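Protein kinase A regulatory subunit, putative (Trypanosoma cruzi, PDB 6FTF) probably restrains the catalytic subunit of a cAMP-independent protein kinase A and binds nucleoside analogues such as 7-cyano-7-deazainosine in its two cyclic nucleotide-binding domains. Local coordinates at residues 29-32 with 33-36; 41-44 with 45-48; 101-104 with 105-109; 134-137 with 138-142. One frame throughout, in Å; residues are numbered along the deposited sequence. Where two conformers were deposited one is given.

How the interactions relate
The four contacts follow one another along the chain without overlap. Interactions 1 and 2 mark the two ends of helix 30-42, their centres about 17 Å apart. Interaction 3 joins strand 98-103 to strand 108-109 beside the bound 7-cyano-7-deazainosine, and interaction 4 caps the helix that follows strand 130-137. Interactions 3 and 4 reach the same antiparallel sheet and belong to the cyclic nucleotide-binding domain. The helix is fastened to this domain at both ends: Leu35 and Ile36 of interaction 1 pack on Trp134 of interaction 4, while Asn43 and Leu45 of interaction 2 meet Gly106 and Ala108 of interaction 3, which connects the helical layer to the nucleoside pocket.

Interaction 1: residues 29-32 with 33-36; sequences SEDE and MNLI
Met33 N, Asn34 N, Leu35 N and Ile36 N bond in turn to Ser29 O, Glu30 O, Asp31 O and Glu32 O, the i to i+4 pattern of a first helical turn. The outer two bonds, Met33 N to Ser29 O and Ile36 N to Glu32 O, are each 2.9 Å long with donor angles near 170°. Ahead of them Ser29 and Glu32 trade side-chain bonds. Ser29 OG accepts from Glu32 N at 2.9 Å, and Glu32 OE1 takes the N-H of Ser29, also at 2.9 Å. The carboxylate receives that N-H on its anti side, 28° out of its own plane. Glu32 reaches back because CG stands beside its backbone N (chi1 -73°), while the short hydroxymethyl of Ser29 bends forward to the same turn. Serine suits the cap since its hydroxyl lies one carbon from the backbone; glutamate has the length to return, and its negative charge is probably favoured at the positive end of the helix dipole. Elsewhere the side chains lean on carbonyls of the preceding turn: Ile36 CG1 is 3.2 Å from Glu32 O, and Asn34 rests its amide carbon CG 3.2 Å from Glu30 O. The apolar residues serve the inner side, where Met33 and Ile36 touch Ala58 of helix 51-60, and Leu35 and Ile36 meet Trp134. With Ser29 as N-cap and Glu32 three residues on, this is the classical capping box that starts helix 30-42.

Interaction 2: residues 41-44 with 45-48; sequences THNV and LFSF
Asn43 and Val44 meet Leu45, Phe46 and Ser47 in an Asx turn laid over a short 3-10 turn, which carries the chain from the end of helix 30-42 towards helix 51-60. Asn43 makes the first grip with two different oxygens. Its backbone O accepts from Phe46 N at 3.1 Å, an i to i+3 bond. Its side-chain OD1 accepts from Leu45 N at 2.9 Å, the Asx-turn bond. The amide gets there because CG is anti to the backbone N (chi1 -177°), which lays the side chain alongside that of Leu45, both pointing the same way. Leu45 CB is 3.4 Å from Asn43 OD1. Asparagine suits this place because the other end of the same short amide can donate: its ND2 bonds to Gly106 O, so a buried polar group is engaged on both sides. The Phe46 ring stands across it, turned 64° from the amide plane, with Asn43 CB at its edge and Leu45 CB over one face. Leucine and phenylalanine carry the apolar side of the turn, both resting on Leu83 of strand 82-86, and Phe46 also on Ile85. Val44 follows, branched and buried, its side chain against Met266 and Cys267 of helix 264-268, so the turn sits between the two cyclic nucleotide-binding domains. Val44 O is served twice by Ser47, weakly by Ser47 N at 3.3 Å. Small enough for a buried place, serine has a short hydroxyl, beside its own backbone N, that folds back: Ser47 OG donates to Val44 O at 2.8 Å, approaching 32° from the carbonyl plane.

Interaction 3: residues 101-104 with 105-109; sequences YLKT and EGTAV. With 7CI (7-cyano-7-deazainosine), chain F.
A type II beta turn from Thr104 to Thr107 links strand 98-103 to strand 108-109 beside the nucleoside pocket. Thr107 N closes it by donating to Thr104 O at 3.1 Å. The same oxygen receives Thr107 OG1 at 2.7 Å, in the carbonyl plane and on a lone pair, so one residue holds it twice. Thr107 can do this because its OG1 lies between the backbone N and carbonyl carbon (chi1 70°), turning the hydroxyl back to Thr104 O. Gly106 occupies the third position with a positive phi of 89°, where a side chain would jam against the preceding carbonyl. A water spans Thr104 OG1 and Glu105 O, donating to the latter at 2.7 Å.

Lys103 carries the turn into the pocket. Its chain bends at chi2 and then runs straight, CD passing 3.3 Å from Thr107 OG1 while CG slides past Val109 CG1. Its ammonium NZ bonds to Ala108 O at 2.7 Å, nearly in line with the carbonyl, with Tyr172 OH as a second partner that probably steadies the buried charge. Two residues earlier on the strand, Tyr101 takes the C3 corner of the 7-cyano-7-deazainosine base on one ring face, towards the rim, Tyr101 CG to C3 being 3.3 Å and the rings inclined; Val109 CA lies near ribose O2. An aromatic ring against the C3 corner of the base and a strand beside the sugar characterise the nucleoside site of this cyclic nucleotide-binding domain.

Interaction 4: residues 134-137 with 138-142; sequences WVLD and RDTYR
Asp137 and Thr140 set their side chains at about a right angle, and the aspartate carboxylate uses both oxygens on the threonine. OD1 receives Thr140 OG1 at 2.7 Å on its syn lone pair, the side facing the other oxygen. OD2 accepts the backbone N of Thr140 at 2.9 Å, but from above the carboxylate plane, 47° out of it. Both contacts depend on Asp137 CG lying between its own backbone N and carbonyl carbon (chi1 68°), which swings the acid over the open first turn of helix 138-145. Aspartate is apt here, being short enough to stay close to the turn and having two acceptors. Its backbone joins in as well, Asp137 O taking Tyr141 N at 3.1 Å in the carbonyl plane.

Leu136, one residue earlier on the strand, points its side chain towards the helix and meets Thr140 crosswise. Leu136 CD1 touches Thr140 CG2 at 3.7 Å, while its CD2 branch lies 4.1 Å from Tyr141 CB. Threonine therefore serves two surroundings, its methyl on leucine and its hydroxyl on the acid, with Tyr21 OH a further partner of OG1. Arg138 extends away to a salt bridge with Asp117. The axes of strand 134-137 and helix 138-142 run at 78° to each other, a sharp change of direction made at Asp137. As N-cap, its carboxylate supplies an acceptor to an early helix N-H, and its negative charge is probably stabilised by the helix dipole.

Interaction 1: residues 29-32 with 33-36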
loop_
_atom_site.group_PDB
_atom_site.type_symbol
_atom_site.label_atom_id
_atom_site.label_comp_id
_atom_site.label_asym_id
_atom_site.label_seq_id
_atom_site.Cartn_x
_atom_site.Cartn_y
_atom_site.Cartn_z
ATOM N N SER A 29 -16.361 -3.205 -20.732
ATOM C CA SER A 29 -17.630 -2.696 -20.263
ATOM C C SER A 29 -17.397 -1.806 -19.040
ATOM O O SER A 29 -16.335 -1.831 -18.409
ATOM C CB SER A 29 -18.526 -3.861 -19.867
ATOM O OG SER A 29 -18.008 -4.447 -18.689
ATOM N N GLU A 30 -18.417 -1.031 -18.672
ATOM C CA GLU A 30 -18.313 -0.224 -17.468
ATOM C C GLU A 30 -18.067 -1.095 -16.244
ATOM O O GLU A 30 -17.252 -0.751 -15.385
ATOM C CB GLU A 30 -19.585 0.599 -17.285
ATOM C CG GLU A 30 -19.477 1.628 -16.169
ATOM C CD GLU A 30 -20.770 2.382 -15.940
ATOM O OE1 GLU A 30 -21.299 2.332 -14.809
ATOM O OE2 GLU A 30 -21.262 3.017 -16.896
ATOM N N ASP A 31 -18.755 -2.237 -16.154
ATOM C CA ASP A 31 -18.579 -3.122 -15.007
ATOM C C ASP A 31 -17.172 -3.712 -14.976
ATOM O O ASP A 31 -16.580 -3.834 -13.899
ATOM C CB ASP A 31 -19.637 -4.236 -15.018
ATOM C CG ASP A 31 -21.017 -3.765 -14.561
ATOM O OD1 ASP A 31 -21.116 -2.894 -13.672
ATOM O OD2 ASP A 31 -22.021 -4.303 -15.080
ATOM N N GLU A 32 -16.616 -4.077 -16.135
ATOM C CA GLU A 32 -15.230 -4.552 -16.165
ATOM C C GLU A 32 -14.266 -3.455 -15.741
ATOM O O GLU A 32 -13.326 -3.702 -14.975
ATOM C CB GLU A 32 -14.841 -5.047 -17.558
ATOM C CG GLU A 32 -15.456 -6.366 -17.948
ATOM C CD GLU A 32 -15.290 -6.684 -19.427
ATOM O OE1 GLU A 32 -15.157 -5.765 -20.264
ATOM O OE2 GLU A 32 -15.294 -7.888 -19.766
ATOM N N MET A 33 -14.456 -2.236 -16.258
ATOM C CA MET A 33 -13.603 -1.125 -15.853
ATOM C C MET A 33 -13.657 -0.931 -14.351
ATOM O O MET A 33 -12.617 -0.757 -13.703
ATOM C CB MET A 33 -14.032 0.159 -16.564
ATOM C CG MET A 33 -13.640 0.202 -18.015
ATOM S SD MET A 33 -11.859 0.059 -18.224
ATOM C CE MET A 33 -11.288 1.605 -17.544
ATOM N N ASN A 34 -14.855 -0.963 -13.768
ATOM C CA ASN A 34 -14.966 -0.775 -12.325
ATOM C C ASN A 34 -14.183 -1.840 -11.566
ATOM O O ASN A 34 -13.472 -1.533 -10.603
ATOM C CB ASN A 34 -16.430 -0.801 -11.898
ATOM C CG ASN A 34 -17.197 0.402 -12.399
ATOM O OD1 ASN A 34 -16.607 1.410 -12.791
ATOM N ND2 ASN A 34 -18.518 0.299 -12.395
ATOM N N LEU A 35 -14.331 -3.106 -11.967
ATOM C CA LEU A 35 -13.644 -4.202 -11.295
ATOM C C LEU A 35 -12.137 -4.031 -11.380
ATOM O O LEU A 35 -11.422 -4.112 -10.371
ATOM C CB LEU A 35 -14.088 -5.524 -11.930
ATOM C CG LEU A 35 -13.519 -6.830 -11.366
ATOM C CD1 LEU A 35 -14.300 -7.973 -11.929
ATOM C CD2 LEU A 35 -12.048 -7.075 -11.663
ATOM N N ILE A 36 -11.633 -3.802 -12.586
ATOM C CA ILE A 36 -10.190 -3.744 -12.781
ATOM C C ILE A 36 -9.618 -2.521 -12.089
ATOM O O ILE A 36 -8.578 -2.593 -11.425
ATOM C CB ILE A 36 -9.843 -3.745 -14.277
ATOM C CG1 ILE A 36 -10.356 -5.012 -14.954
ATOM C CG2 ILE A 36 -8.378 -3.615 -14.457
ATOM C CD1 ILE A 36 -10.405 -4.899 -16.435
#

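Interaction 2: residues 41-44 with 45-48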
loop_
_atom_site.group_PDB
_atom_site.type_symbol
_atom_site.label_atom_id
_atom_site.label_comp_id
_atom_site.label_asym_id
_atom_site.label_seq_id
_atom_site.Cartn_x
_atom_site.Cartn_y
_atom_site.Cartn_z
ATOM N N THR A 41 -6.320 0.355 -7.992
ATOM C CA THR A 41 -6.199 1.425 -7.011
ATOM C C THR A 41 -5.877 0.918 -5.613
ATOM O O THR A 41 -5.521 1.731 -4.744
ATOM C CB THR A 41 -7.438 2.316 -6.977
ATOM O OG1 THR A 41 -8.569 1.540 -6.616
ATOM C CG2 THR A 41 -7.680 3.005 -8.324
ATOM N N HIS A 42 -5.980 -0.380 -5.364
ATOM C CA HIS A 42 -5.569 -0.932 -4.083
ATOM C C HIS A 42 -4.248 -1.675 -4.152
ATOM O O HIS A 42 -3.776 -2.161 -3.125
ATOM C CB HIS A 42 -6.666 -1.845 -3.522
ATOM C CG HIS A 42 -7.890 -1.093 -3.125
ATOM N ND1 HIS A 42 -8.842 -0.685 -4.035
ATOM C CD2 HIS A 42 -8.292 -0.617 -1.923
ATOM C CE1 HIS A 42 -9.792 -0.015 -3.405
ATOM N NE2 HIS A 42 -9.484 0.038 -2.122
ATOM N N ASN A 43 -3.625 -1.753 -5.318
ATOM C CA ASN A 43 -2.355 -2.443 -5.480
ATOM C C ASN A 43 -1.226 -1.428 -5.552
ATOM O O ASN A 43 -1.279 -0.483 -6.343
ATOM C CB ASN A 43 -2.379 -3.310 -6.741
ATOM C CG ASN A 43 -1.111 -4.106 -6.905
ATOM O OD1 ASN A 43 -0.052 -3.549 -7.180
ATOM N ND2 ASN A 43 -1.200 -5.420 -6.750
ATOM N N VAL A 44 -0.196 -1.635 -4.739
ATOM C CA VAL A 44 0.836 -0.621 -4.559
ATOM C C VAL A 44 1.603 -0.277 -5.829
ATOM O O VAL A 44 2.219 0.796 -5.884
ATOM C CB VAL A 44 1.830 -0.999 -3.446
ATOM C CG1 VAL A 44 1.107 -1.256 -2.146
ATOM C CG2 VAL A 44 2.708 -2.175 -3.874
ATOM N N LEU A 45 1.623 -1.145 -6.839
ATOM C CA LEU A 45 2.379 -0.845 -8.051
ATOM C C LEU A 45 1.801 0.321 -8.829
ATOM O O LEU A 45 2.495 0.871 -9.688
ATOM C CB LEU A 45 2.408 -2.062 -8.971
ATOM C CG LEU A 45 3.165 -3.271 -8.437
ATOM C CD1 LEU A 45 2.909 -4.490 -9.296
ATOM C CD2 LEU A 45 4.659 -2.994 -8.340
ATOM N N PHE A 46 0.559 0.707 -8.551
ATOM C CA PHE A 46 -0.138 1.758 -9.288
ATOM C C PHE A 46 -0.416 2.981 -8.424
ATOM O O PHE A 46 -1.189 3.853 -8.826
ATOM C CB PHE A 46 -1.430 1.191 -9.882
ATOM C CG PHE A 46 -1.219 -0.097 -10.630
ATOM C CD1 PHE A 46 -0.865 -0.110 -11.963
ATOM C CD2 PHE A 46 -1.322 -1.295 -9.970
ATOM C CE1 PHE A 46 -0.647 -1.306 -12.621
ATOM C CE2 PHE A 46 -1.104 -2.495 -10.620
ATOM C CZ PHE A 46 -0.761 -2.498 -11.936
ATOM N N SER A 47 0.247 3.080 -7.272
ATOM C CA SER A 47 -0.119 4.027 -6.227
ATOM C C SER A 47 -0.166 5.469 -6.707
ATOM O O SER A 47 -0.992 6.250 -6.213
ATOM C CB SER A 47 0.872 3.958 -5.068
ATOM O OG SER A 47 0.820 2.710 -4.427
ATOM N N PHE A 48 0.764 5.878 -7.562
ATOM C CA PHE A 48 0.893 7.283 -7.924
ATOM C C PHE A 48 0.400 7.591 -9.334
ATOM O O PHE A 48 0.663 8.674 -9.855
ATOM C CB PHE A 48 2.305 7.796 -7.586
ATOM C CG PHE A 48 2.581 7.729 -6.103
ATOM C CD1 PHE A 48 2.050 8.693 -5.249
ATOM C CD2 PHE A 48 3.248 6.644 -5.542
ATOM C CE1 PHE A 48 2.209 8.602 -3.887
ATOM C CE2 PHE A 48 3.419 6.549 -4.180
ATOM C CZ PHE A 48 2.902 7.529 -3.340
#

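Interaction 3: residues 101-104 with 105-109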
loop_
_atom_site.group_PDB
_atom_site.type_symbol
_atom_site.label_atom_id
_atom_site.label_comp_id
_atom_site.label_asym_id
_atom_site.label_seq_id
_atom_site.Cartn_x
_atom_site.Cartn_y
_atom_site.Cartn_z
ATOM N N TYR A 101 6.137 -17.574 -0.022
ATOM C CA TYR A 101 5.183 -16.479 0.081
ATOM C C TYR A 101 3.877 -16.945 -0.539
ATOM O O TYR A 101 3.876 -17.831 -1.395
ATOM C CB TYR A 101 5.705 -15.252 -0.668
ATOM C CG TYR A 101 4.968 -13.962 -0.413
ATOM C CD1 TYR A 101 5.326 -13.130 0.638
ATOM C CD2 TYR A 101 3.946 -13.545 -1.250
ATOM C CE1 TYR A 101 4.667 -11.935 0.859
ATOM C CE2 TYR A 101 3.281 -12.355 -1.038
ATOM C CZ TYR A 101 3.650 -11.553 0.016
ATOM O OH TYR A 101 2.994 -10.360 0.243
ATOM N N LEU A 102 2.769 -16.361 -0.091
ATOM C CA LEU A 102 1.449 -16.674 -0.633
ATOM C C LEU A 102 0.845 -15.403 -1.218
ATOM O O LEU A 102 0.617 -14.428 -0.492
ATOM C CB LEU A 102 0.521 -17.231 0.447
ATOM C CG LEU A 102 -0.893 -17.586 -0.031
ATOM C CD1 LEU A 102 -0.874 -18.828 -0.886
ATOM C CD2 LEU A 102 -1.855 -17.748 1.135
ATOM N N LYS A 103 0.577 -15.418 -2.521
ATOM C CA LYS A 103 -0.086 -14.318 -3.208
ATOM C C LYS A 103 -1.593 -14.545 -3.211
ATOM O O LYS A 103 -2.067 -15.628 -3.585
ATOM C CB LYS A 103 0.409 -14.215 -4.654
ATOM C CG LYS A 103 1.846 -13.679 -4.801
ATOM C CD LYS A 103 1.912 -12.161 -4.682
ATOM C CE LYS A 103 3.332 -11.628 -4.767
ATOM N NZ LYS A 103 3.328 -10.156 -4.847
ATOM N N THR A 104 -2.344 -13.533 -2.795
ATOM C CA THR A 104 -3.787 -13.635 -2.638
ATOM C C THR A 104 -4.472 -12.582 -3.508
ATOM O O THR A 104 -3.843 -11.872 -4.297
ATOM C CB THR A 104 -4.159 -13.518 -1.157
ATOM O OG1 THR A 104 -3.719 -12.251 -0.671
ATOM C CG2 THR A 104 -3.496 -14.627 -0.336
ATOM N N GLU A 105 -5.780 -12.489 -3.379
ATOM C CA GLU A 105 -6.530 -11.632 -4.274
ATOM C C GLU A 105 -6.037 -10.193 -4.177
ATOM O O GLU A 105 -5.763 -9.666 -3.087
ATOM C CB GLU A 105 -8.031 -11.720 -3.981
ATOM C CG GLU A 105 -8.428 -11.456 -2.547
ATOM C CD GLU A 105 -8.371 -12.683 -1.630
ATOM O OE1 GLU A 105 -8.876 -12.557 -0.496
ATOM O OE2 GLU A 105 -7.838 -13.756 -2.008
ATOM N N GLY A 106 -5.955 -9.546 -5.332
ATOM C CA GLY A 106 -5.543 -8.166 -5.432
ATOM C C GLY A 106 -4.060 -7.952 -5.586
ATOM O O GLY A 106 -3.643 -6.823 -5.898
ATOM N N THR A 107 -3.263 -8.975 -5.356
ATOM C CA THR A 107 -1.818 -8.863 -5.441
ATOM C C THR A 107 -1.342 -9.126 -6.862
ATOM O O THR A 107 -2.085 -9.618 -7.722
ATOM C CB THR A 107 -1.113 -9.805 -4.463
ATOM O OG1 THR A 107 -1.269 -11.169 -4.852
ATOM C CG2 THR A 107 -1.619 -9.585 -3.042
ATOM N N ALA A 108 -0.086 -8.784 -7.096
ATOM C CA ALA A 108 0.552 -8.890 -8.398
ATOM C C ALA A 108 1.644 -9.948 -8.396
ATOM O O ALA A 108 2.331 -10.157 -7.387
ATOM C CB ALA A 108 1.228 -7.559 -8.745
ATOM N N VAL A 109 1.842 -10.577 -9.552
ATOM C CA VAL A 109 3.036 -11.372 -9.817
ATOM C C VAL A 109 3.628 -10.956 -11.154
ATOM O O VAL A 109 2.912 -10.605 -12.099
ATOM C CB VAL A 109 2.813 -12.902 -9.770
ATOM C CG1 VAL A 109 2.508 -13.348 -8.342
ATOM C CG2 VAL A 109 1.731 -13.335 -10.749
HETATM C C1 7CI F . 6.967 -13.002 -6.718
HETATM N N1 7CI F . 8.113 -13.111 -5.762
HETATM O O1 7CI F . 7.079 -14.045 -7.674
HETATM C C2 7CI F . 8.012 -12.903 -4.448
HETATM N N2 7CI F . 6.948 -12.523 -3.697
HETATM O O2 7CI F . 5.701 -11.336 -7.738
HETATM C C3 7CI F . 7.132 -12.356 -2.376
HETATM N N3 7CI F . 8.386 -12.579 -1.793
HETATM O O3 7CI F . 7.385 -11.209 -9.735
HETATM C C4 7CI F . 9.462 -12.956 -2.534
HETATM N N4 7CI F . 12.712 -14.151 -4.865
HETATM C C5 7CI F . 9.318 -13.137 -3.910
HETATM O O5 7CI F . 10.558 -13.122 -1.923
HETATM C C6 7CI F . 10.198 -13.530 -4.989
HETATM C C7 7CI F . 9.362 -13.508 -6.116
HETATM C C8 7CI F . 11.572 -13.871 -4.920
HETATM C C9 7CI F . 6.977 -11.751 -7.469
HETATM C C10 7CI F . 7.706 -12.098 -8.659
HETATM C C11 7CI F . 7.181 -13.486 -8.966
HETATM C C12 7CI F . 8.159 -14.356 -9.876
HETATM O O4 7CI F . 9.476 -14.286 -9.373
HETATM O O HOH W 1 -5.361 -10.353 -0.531
#

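Interaction 4: residues 134-137 with 138-142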
loop_
_atom_site.group_PDB
_atom_site.type_symbol
_atom_site.label_atom_id
_atom_site.label_comp_id
_atom_site.label_asym_id
_atom_site.label_seq_id
_atom_site.Cartn_x
_atom_site.Cartn_y
_atom_site.Cartn_z
ATOM N N TRP A 134 -5.888 -10.422 -14.326
ATOM C CA TRP A 134 -5.826 -9.441 -15.397
ATOM C C TRP A 134 -4.355 -9.188 -15.713
ATOM O O TRP A 134 -3.535 -9.019 -14.802
ATOM C CB TRP A 134 -6.563 -8.158 -15.003
ATOM C CG TRP A 134 -8.033 -8.399 -14.899
ATOM C CD1 TRP A 134 -8.733 -8.757 -13.767
ATOM C CD2 TRP A 134 -8.989 -8.388 -15.966
ATOM N NE1 TRP A 134 -10.059 -8.936 -14.075
ATOM C CE2 TRP A 134 -10.240 -8.715 -15.412
ATOM C CE3 TRP A 134 -8.916 -8.107 -17.328
ATOM C CZ2 TRP A 134 -11.401 -8.769 -16.178
ATOM C CZ3 TRP A 134 -10.066 -8.163 -18.084
ATOM C CH2 TRP A 134 -11.293 -8.498 -17.509
ATOM N N VAL A 135 -4.023 -9.178 -16.995
ATOM C CA VAL A 135 -2.641 -9.278 -17.451
ATOM C C VAL A 135 -2.260 -8.052 -18.263
ATOM O O VAL A 135 -2.969 -7.667 -19.198
ATOM C CB VAL A 135 -2.427 -10.557 -18.274
ATOM C CG1 VAL A 135 -0.928 -10.786 -18.543
ATOM C CG2 VAL A 135 -3.074 -11.749 -17.579
ATOM N N LEU A 136 -1.117 -7.468 -17.914
ATOM C CA LEU A 136 -0.584 -6.276 -18.562
ATOM C C LEU A 136 0.724 -6.610 -19.265
ATOM O O LEU A 136 1.539 -7.375 -18.750
ATOM C CB LEU A 136 -0.326 -5.179 -17.525
ATOM C CG LEU A 136 0.040 -3.803 -18.062
ATOM C CD1 LEU A 136 -1.116 -3.191 -18.837
ATOM C CD2 LEU A 136 0.439 -2.881 -16.929
ATOM N N ASP A 137 0.915 -6.037 -20.446
ATOM C CA ASP A 137 2.128 -6.243 -21.221
ATOM C C ASP A 137 3.288 -5.408 -20.681
ATOM O O ASP A 137 3.109 -4.378 -20.025
ATOM C CB ASP A 137 1.860 -5.883 -22.686
ATOM C CG ASP A 137 1.632 -4.392 -22.885
ATOM O OD1 ASP A 137 0.526 -3.899 -22.559
ATOM O OD2 ASP A 137 2.584 -3.704 -23.333
ATOM N N ARG A 138 4.496 -5.854 -21.033
ATOM C CA ARG A 138 5.726 -5.220 -20.566
ATOM C C ARG A 138 5.805 -3.756 -20.973
ATOM O O ARG A 138 6.183 -2.906 -20.163
ATOM C CB ARG A 138 6.926 -5.983 -21.119
ATOM C CG ARG A 138 8.275 -5.321 -20.894
ATOM C CD ARG A 138 9.352 -6.335 -21.277
ATOM N NE ARG A 138 10.728 -5.916 -21.061
ATOM C CZ ARG A 138 11.771 -6.706 -21.307
ATOM N NH1 ARG A 138 11.578 -7.938 -21.772
ATOM N NH2 ARG A 138 13.004 -6.274 -21.091
ATOM N N ASP A 139 5.515 -3.444 -22.235
ATOM C CA ASP A 139 5.727 -2.074 -22.697
ATOM C C ASP A 139 4.798 -1.110 -21.982
ATOM O O ASP A 139 5.209 -0.006 -21.613
ATOM C CB ASP A 139 5.557 -1.966 -24.216
ATOM C CG ASP A 139 6.718 -2.591 -24.994
ATOM O OD1 ASP A 139 7.752 -2.923 -24.382
ATOM O OD2 ASP A 139 6.591 -2.733 -26.234
ATOM N N THR A 140 3.548 -1.506 -21.752
ATOM C CA THR A 140 2.671 -0.612 -21.019
ATOM C C THR A 140 3.149 -0.443 -19.588
ATOM O O THR A 140 3.116 0.664 -19.049
ATOM C CB THR A 140 1.219 -1.090 -21.066
ATOM O OG1 THR A 140 0.818 -1.216 -22.432
ATOM C CG2 THR A 140 0.314 -0.107 -20.390
ATOM N N TYR A 141 3.566 -1.536 -18.944
ATOM C CA TYR A 141 4.112 -1.406 -17.601
ATOM C C TYR A 141 5.298 -0.437 -17.590
ATOM O O TYR A 141 5.356 0.493 -16.778
ATOM C CB TYR A 141 4.516 -2.768 -17.011
ATOM C CG TYR A 141 5.113 -2.555 -15.641
ATOM C CD1 TYR A 141 4.312 -2.262 -14.538
ATOM C CD2 TYR A 141 6.488 -2.521 -15.467
ATOM C CE1 TYR A 141 4.879 -1.991 -13.290
ATOM C CE2 TYR A 141 7.058 -2.242 -14.228
ATOM C CZ TYR A 141 6.247 -1.978 -13.158
ATOM O OH TYR A 141 6.829 -1.686 -11.939
ATOM N N ARG A 142 6.256 -0.628 -18.501
ATOM C CA ARG A 142 7.469 0.185 -18.446
ATOM C C ARG A 142 7.210 1.634 -18.820
ATOM O O ARG A 142 7.853 2.535 -18.264
ATOM C CB ARG A 142 8.560 -0.403 -19.337
ATOM C CG ARG A 142 9.032 -1.761 -18.850
ATOM C CD ARG A 142 10.222 -2.301 -19.608
ATOM N NE ARG A 142 11.439 -1.530 -19.345
ATOM C CZ ARG A 142 12.111 -0.822 -20.254
ATOM N NH1 ARG A 142 11.715 -0.775 -21.520
ATOM N NH2 ARG A 142 13.203 -0.159 -19.890
#